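Long-range contacts in putative immunoglobulin-blocking virulence protein (Mycoplasma mycoides subsp. capri, PDB 7ADK), which probably binds host immunoglobulins and blocks antibody function, helping the mycoplasma to evade the humoral immune response of its host: residues Met575-Arg580 with Asn603-Gly608; Pro635-Glu640 with Gln663-Gly668. All blocks are in the same frame, centred on the assembly; numbering follows the deposited sequence.

How the contacts relate
Both contacts lie on loops that lead into a parallel sheet whose strands stand side by side in chain order: 516-517, 553-555, 608-610, 640-643 and 676-679. Such a layout is consistent with a solenoid. Contact 1 sets helix 567-579 on the loop entering 608-610, and contact 2 joins the loop entering 640-643 to the one that precedes 676-679. They follow in series along the chain, contact 1 closing before contact 2 opens, with centres about 12 Å apart. They also touch: Thr607 O lies 2.8 Å from Thr639 N and Tyr577 O 2.8 Å from Arg636 NH1, both probable hydrogen bonds. The helix end and three successive entry loops are thereby packed together in layers.

Contact 1 (Met575-Arg580 with Asn603-Gly608); sequences MVYYAR and NSYPTG
Tyr577, near the end of helix 567-579, lays its ring against Tyr605 and Pro606 of the incoming loop. The two tyrosines form a T-shaped (edge-to-face) pair, the edge of Tyr605 turned toward the face of Tyr577, with ring centroids 5.6 Å apart and planes at 78°. Tyr605 CB adds a contact of 3.8 Å to Tyr577 CD1. The far end of the buried Tyr605 is also held, its OH hydrogen-bonded to Lys637 N of the next loop. The phenol end of Tyr577 reaches past Tyr605, where Tyr577 OH donates a hydrogen bond of 2.8 Å to Pro606 O; this acceptor lies at the edge of the ring, near its plane, and its C=O points almost straight at the hydroxyl (175°). The bond gives the hydroxyl of the buried Tyr577 a backbone acceptor on the equally buried Pro606. Beside it, Val576 CG1, sent there by its place opposite the backbone N (chi1 -177°), meets the CG-CD edge of the proline ring at a slant, 3.5 Å from Pro606 CG. Leu554 and Tyr517, on strands 553-555 and 516-517, border this apolar patch, so the helix is seated against the parallel sheet at the entrance to strand 608-610. All of this is closely packed. The partly exposed residues of the loop take no share in it: Ser604 OG bonds to Gln587 O, and Thr607 has its CB directed away from the helix and its OG1 paired with Thr639 OG1.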
loop_
_atom_site.group_PDB
_atom_site.type_symbol
_atom_site.label_atom_id
_atom_site.label_comp_id
_atom_site.label_asym_id
_atom_site.label_seq_id
_atom_site.Cartn_x
_atom_site.Cartn_y
_atom_site.Cartn_z
ATOM N N MET A 575 -17.361 7.588 30.212
ATOM C CA MET A 575 -18.218 8.375 29.318
ATOM C C MET A 575 -18.731 7.529 28.159
ATOM O O MET A 575 -19.929 7.419 27.915
ATOM C CB MET A 575 -17.470 9.602 28.769
ATOM C CG MET A 575 -18.484 10.623 28.258
ATOM S SD MET A 575 -17.836 11.978 27.268
ATOM C CE MET A 575 -17.675 11.135 25.698
ATOM N N VAL A 576 -17.817 6.846 27.490
ATOM C CA VAL A 576 -18.111 5.972 26.362
ATOM C C VAL A 576 -18.724 4.652 26.819
ATOM O O VAL A 576 -19.756 4.219 26.318
ATOM C CB VAL A 576 -16.820 5.733 25.584
ATOM C CG1 VAL A 576 -17.084 4.901 24.357
ATOM C CG2 VAL A 576 -16.189 7.048 25.177
ATOM N N TYR A 577 -18.096 4.004 27.797
ATOM C CA TYR A 577 -18.456 2.655 28.192
ATOM C C TYR A 577 -19.755 2.566 28.991
ATOM O O TYR A 577 -20.327 1.481 28.996
ATOM C CB TYR A 577 -17.255 1.999 28.895
ATOM C CG TYR A 577 -16.000 1.749 28.042
ATOM C CD1 TYR A 577 -16.054 1.771 26.634
ATOM C CD2 TYR A 577 -14.764 1.459 28.656
ATOM C CE1 TYR A 577 -14.918 1.513 25.861
ATOM C CE2 TYR A 577 -13.614 1.209 27.879
ATOM C CZ TYR A 577 -13.687 1.236 26.475
ATOM O OH TYR A 577 -12.595 0.980 25.710
ATOM N N TYR A 578 -20.266 3.631 29.622
ATOM C CA TYR A 578 -21.522 3.589 30.402
ATOM C C TYR A 578 -22.327 4.895 30.482
ATOM O O TYR A 578 -23.541 4.834 30.345
ATOM C CB TYR A 578 -21.277 3.096 31.832
ATOM C CG TYR A 578 -20.729 1.688 31.952
ATOM C CD1 TYR A 578 -21.576 0.585 31.744
ATOM C CD2 TYR A 578 -19.369 1.483 32.232
ATOM C CE1 TYR A 578 -21.058 -0.721 31.804
ATOM C CE2 TYR A 578 -18.848 0.182 32.285
ATOM C CZ TYR A 578 -19.692 -0.921 32.078
ATOM O OH TYR A 578 -19.162 -2.164 32.131
ATOM N N ALA A 579 -21.719 6.058 30.705
ATOM C CA ALA A 579 -22.477 7.283 30.984
ATOM C C ALA A 579 -23.205 7.864 29.754
ATOM O O ALA A 579 -24.255 8.484 29.896
ATOM C CB ALA A 579 -21.554 8.318 31.619
ATOM N N ARG A 580 -22.682 7.656 28.541
ATOM C CA ARG A 580 -23.316 8.016 27.260
ATOM C C ARG A 580 -23.484 6.803 26.337
ATOM O O ARG A 580 -23.759 6.941 25.154
ATOM C CB ARG A 580 -22.561 9.178 26.593
ATOM C CG ARG A 580 -22.692 10.492 27.362
ATOM C CD ARG A 580 -21.830 11.623 26.796
ATOM N NE ARG A 580 -22.401 12.197 25.576
ATOM C CZ ARG A 580 -21.856 13.112 24.797
ATOM N NH1 ARG A 580 -22.498 13.535 23.764
ATOM N NH2 ARG A 580 -20.692 13.647 25.016
ATOM N N ASN A 603 -24.462 -4.044 24.801
ATOM C CA ASN A 603 -24.200 -3.153 23.685
ATOM C C ASN A 603 -22.721 -3.121 23.300
ATOM O O ASN A 603 -21.858 -3.408 24.125
ATOM C CB ASN A 603 -24.726 -1.771 24.066
ATOM C CG ASN A 603 -26.225 -1.776 24.170
ATOM O OD1 ASN A 603 -26.912 -1.498 23.213
ATOM N ND2 ASN A 603 -26.798 -2.192 25.268
ATOM N N SER A 604 -22.423 -2.739 22.061
ATOM C CA SER A 604 -21.054 -2.527 21.598
ATOM C C SER A 604 -20.418 -1.264 22.188
ATOM O O SER A 604 -21.102 -0.377 22.681
ATOM C CB SER A 604 -21.037 -2.526 20.078
ATOM O OG SER A 604 -19.752 -2.290 19.574
ATOM N N TYR A 605 -19.090 -1.206 22.176
ATOM C CA TYR A 605 -18.240 -0.134 22.688
ATOM C C TYR A 605 -16.913 -0.164 21.921
ATOM O O TYR A 605 -16.549 -1.232 21.443
ATOM C CB TYR A 605 -18.020 -0.334 24.201
ATOM C CG TYR A 605 -17.595 -1.727 24.649
ATOM C CD1 TYR A 605 -18.566 -2.730 24.785
ATOM C CD2 TYR A 605 -16.246 -2.039 24.892
ATOM C CE1 TYR A 605 -18.198 -4.040 25.122
ATOM C CE2 TYR A 605 -15.878 -3.340 25.263
ATOM C CZ TYR A 605 -16.851 -4.349 25.374
ATOM O OH TYR A 605 -16.501 -5.597 25.769
ATOM N N PRO A 606 -16.139 0.928 21.820
ATOM C CA PRO A 606 -14.817 0.908 21.205
ATOM C C PRO A 606 -13.828 0.074 22.024
ATOM O O PRO A 606 -13.438 0.425 23.136
ATOM C CB PRO A 606 -14.398 2.361 21.033
ATOM C CG PRO A 606 -15.264 3.113 22.003
ATOM C CD PRO A 606 -16.519 2.276 22.157
ATOM N N THR A 607 -13.449 -1.072 21.466
ATOM C CA THR A 607 -12.625 -2.124 22.081
ATOM C C THR A 607 -11.112 -1.870 22.012
ATOM O O THR A 607 -10.351 -2.676 22.536
ATOM C CB THR A 607 -12.941 -3.503 21.485
ATOM O OG1 THR A 607 -12.614 -3.567 20.116
ATOM C CG2 THR A 607 -14.393 -3.904 21.647
ATOM N N GLY A 608 -10.652 -0.771 21.418
ATOM C CA GLY A 608 -9.251 -0.354 21.423
ATOM C C GLY A 608 -8.929 0.768 22.408
ATOM O O GLY A 608 -9.696 1.716 22.537
#

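Contact 2 (Pro635-Glu640 with Gln663-Gly668); sequences PRKITE and QHLSTG
The His664 imidazole carries Ile638 over one face and Thr639 O at its edge. Ile638 CG1 stands 4.1 Å from the ring centroid, 28° off the normal, a CH-pi contact, and CD1 lies above the same face, displaced a little from its centre. In the ring plane, Thr639 O lies 3.7 Å from His664 CE1. Here two loops of the parallel sheet, whose strand order is consistent with a solenoid, meet, one running straight into strand 640-643, the other in the loop that precedes strand 676-679; His664 also packs on Ile677 of the latter strand. Although CB of His664 leads away from the opposing loop, its CG lies trans to the backbone N (chi1 -170°) and the ring comes back toward Ile638. There ND1 makes a weak bond of 3.4 Å to Ile638 O. That carbonyl gathers two further weak bonds, from Ser666 N at 3.1 Å and from Leu665 N at 3.4 Å, so three bent donors share one oxygen. The straighter link is Ile638 N to Gln663 O, 3.1 Å with 165° at the hydrogen. Lys637 runs alongside Leu665, both pointing the same way, its bent chain bringing NZ to 4.2 Å from Leu665 CD2, while Leu662 O takes the ammonium's hydrogen bond. Beyond the shared carbonyl, where Ser666 turns with a positive phi, the methyl Thr639 CG2 rests 3.7 Å from Ser666 CA.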
loop_
_atom_site.group_PDB
_atom_site.type_symbol
_atom_site.label_atom_id
_atom_site.label_comp_id
_atom_site.label_asym_id
_atom_site.label_seq_id
_atom_site.Cartn_x
_atom_site.Cartn_y
_atom_site.Cartn_z
ATOM N N PRO A 635 -18.970 -6.197 32.520
ATOM C CA PRO A 635 -17.713 -5.442 32.482
ATOM C C PRO A 635 -17.062 -5.454 31.086
ATOM O O PRO A 635 -16.950 -6.494 30.444
ATOM C CB PRO A 635 -16.819 -6.136 33.511
ATOM C CG PRO A 635 -17.264 -7.590 33.451
ATOM C CD PRO A 635 -18.758 -7.490 33.162
ATOM N N ARG A 636 -16.573 -4.313 30.603
ATOM C CA ARG A 636 -15.925 -4.205 29.282
ATOM C C ARG A 636 -14.618 -5.000 29.203
ATOM O O ARG A 636 -13.898 -5.092 30.188
ATOM C CB ARG A 636 -15.682 -2.731 28.915
ATOM C CG ARG A 636 -16.884 -1.790 29.040
ATOM C CD ARG A 636 -18.157 -2.394 28.469
ATOM N NE ARG A 636 -19.287 -1.462 28.443
ATOM C CZ ARG A 636 -20.449 -1.705 27.875
ATOM N NH1 ARG A 636 -21.369 -0.810 27.880
ATOM N NH2 ARG A 636 -20.745 -2.831 27.311
ATOM N N LYS A 637 -14.261 -5.511 28.024
ATOM C CA LYS A 637 -12.957 -6.136 27.743
ATOM C C LYS A 637 -12.360 -5.538 26.476
ATOM O O LYS A 637 -13.055 -5.400 25.476
ATOM C CB LYS A 637 -13.107 -7.663 27.594
ATOM C CG LYS A 637 -13.607 -8.440 28.817
ATOM C CD LYS A 637 -12.617 -8.375 29.979
ATOM C CE LYS A 637 -13.058 -9.178 31.206
ATOM N NZ LYS A 637 -12.759 -10.617 31.104
ATOM N N ILE A 638 -11.092 -5.144 26.508
ATOM C CA ILE A 638 -10.440 -4.526 25.348
ATOM C C ILE A 638 -9.786 -5.600 24.487
ATOM O O ILE A 638 -9.371 -6.638 24.995
ATOM C CB ILE A 638 -9.507 -3.362 25.748
ATOM C CG1 ILE A 638 -8.232 -3.826 26.459
ATOM C CG2 ILE A 638 -10.294 -2.329 26.568
ATOM C CD1 ILE A 638 -7.237 -2.705 26.755
ATOM N N THR A 639 -9.736 -5.370 23.178
ATOM C CA THR A 639 -9.115 -6.269 22.199
ATOM C C THR A 639 -7.703 -5.842 21.839
ATOM O O THR A 639 -6.918 -6.642 21.348
ATOM C CB THR A 639 -9.960 -6.415 20.922
ATOM O OG1 THR A 639 -10.049 -5.219 20.197
ATOM C CG2 THR A 639 -11.380 -6.908 21.155
ATOM N N GLU A 640 -7.345 -4.591 22.095
ATOM C CA GLU A 640 -6.109 -3.983 21.633
ATOM C C GLU A 640 -5.647 -2.870 22.572
ATOM O O GLU A 640 -6.462 -2.094 23.069
ATOM C CB GLU A 640 -6.332 -3.475 20.211
ATOM C CG GLU A 640 -5.056 -3.028 19.520
ATOM C CD GLU A 640 -5.263 -2.991 18.007
ATOM O OE1 GLU A 640 -4.491 -3.630 17.261
ATOM O OE2 GLU A 640 -6.218 -2.339 17.543
ATOM N N GLN A 663 -8.713 -7.889 32.062
ATOM C CA GLN A 663 -9.401 -6.774 31.409
ATOM C C GLN A 663 -8.968 -6.579 29.953
ATOM O O GLN A 663 -9.713 -6.033 29.146
ATOM C CB GLN A 663 -9.138 -5.546 32.284
ATOM C CG GLN A 663 -10.005 -5.667 33.545
ATOM C CD GLN A 663 -9.516 -4.881 34.750
ATOM O OE1 GLN A 663 -9.306 -5.436 35.816
ATOM N NE2 GLN A 663 -9.238 -3.612 34.625
ATOM N N HIS A 664 -7.802 -7.099 29.585
ATOM C CA HIS A 664 -7.332 -7.212 28.215
ATOM C C HIS A 664 -7.456 -8.678 27.766
ATOM O O HIS A 664 -6.552 -9.480 27.986
ATOM C CB HIS A 664 -5.909 -6.662 28.167
ATOM C CG HIS A 664 -5.370 -6.490 26.789
ATOM N ND1 HIS A 664 -6.072 -6.761 25.629
ATOM C CD2 HIS A 664 -4.180 -5.916 26.475
ATOM C CE1 HIS A 664 -5.306 -6.304 24.637
ATOM N NE2 HIS A 664 -4.155 -5.830 25.108
ATOM N N LEU A 665 -8.628 -9.067 27.257
ATOM C CA LEU A 665 -8.988 -10.456 26.923
ATOM C C LEU A 665 -9.903 -10.563 25.691
ATOM O O LEU A 665 -10.734 -11.458 25.594
ATOM C CB LEU A 665 -9.554 -11.184 28.155
ATOM C CG LEU A 665 -9.491 -12.726 28.057
ATOM C CD1 LEU A 665 -8.169 -13.245 28.580
ATOM C CD2 LEU A 665 -10.607 -13.379 28.864
ATOM N N SER A 666 -9.745 -9.670 24.720
ATOM C CA SER A 666 -10.548 -9.663 23.487
ATOM C C SER A 666 -12.042 -9.448 23.796
ATOM O O SER A 666 -12.365 -8.892 24.842
ATOM C CB SER A 666 -10.221 -10.907 22.645
ATOM O OG SER A 666 -10.689 -10.742 21.338
ATOM N N THR A 667 -12.989 -9.856 22.941
ATOM C CA THR A 667 -14.408 -9.922 23.370
ATOM C C THR A 667 -14.649 -11.065 24.377
ATOM O O THR A 667 -15.436 -10.899 25.310
ATOM C CB THR A 667 -15.383 -9.985 22.177
ATOM O OG1 THR A 667 -16.705 -9.781 22.617
ATOM C CG2 THR A 667 -15.403 -11.310 21.416
ATOM N N GLY A 668 -13.969 -12.220 24.251
ATOM C CA GLY A 668 -14.280 -13.418 25.051
ATOM C C GLY A 668 -13.228 -14.528 25.056
ATOM O O GLY A 668 -12.268 -14.502 24.289
#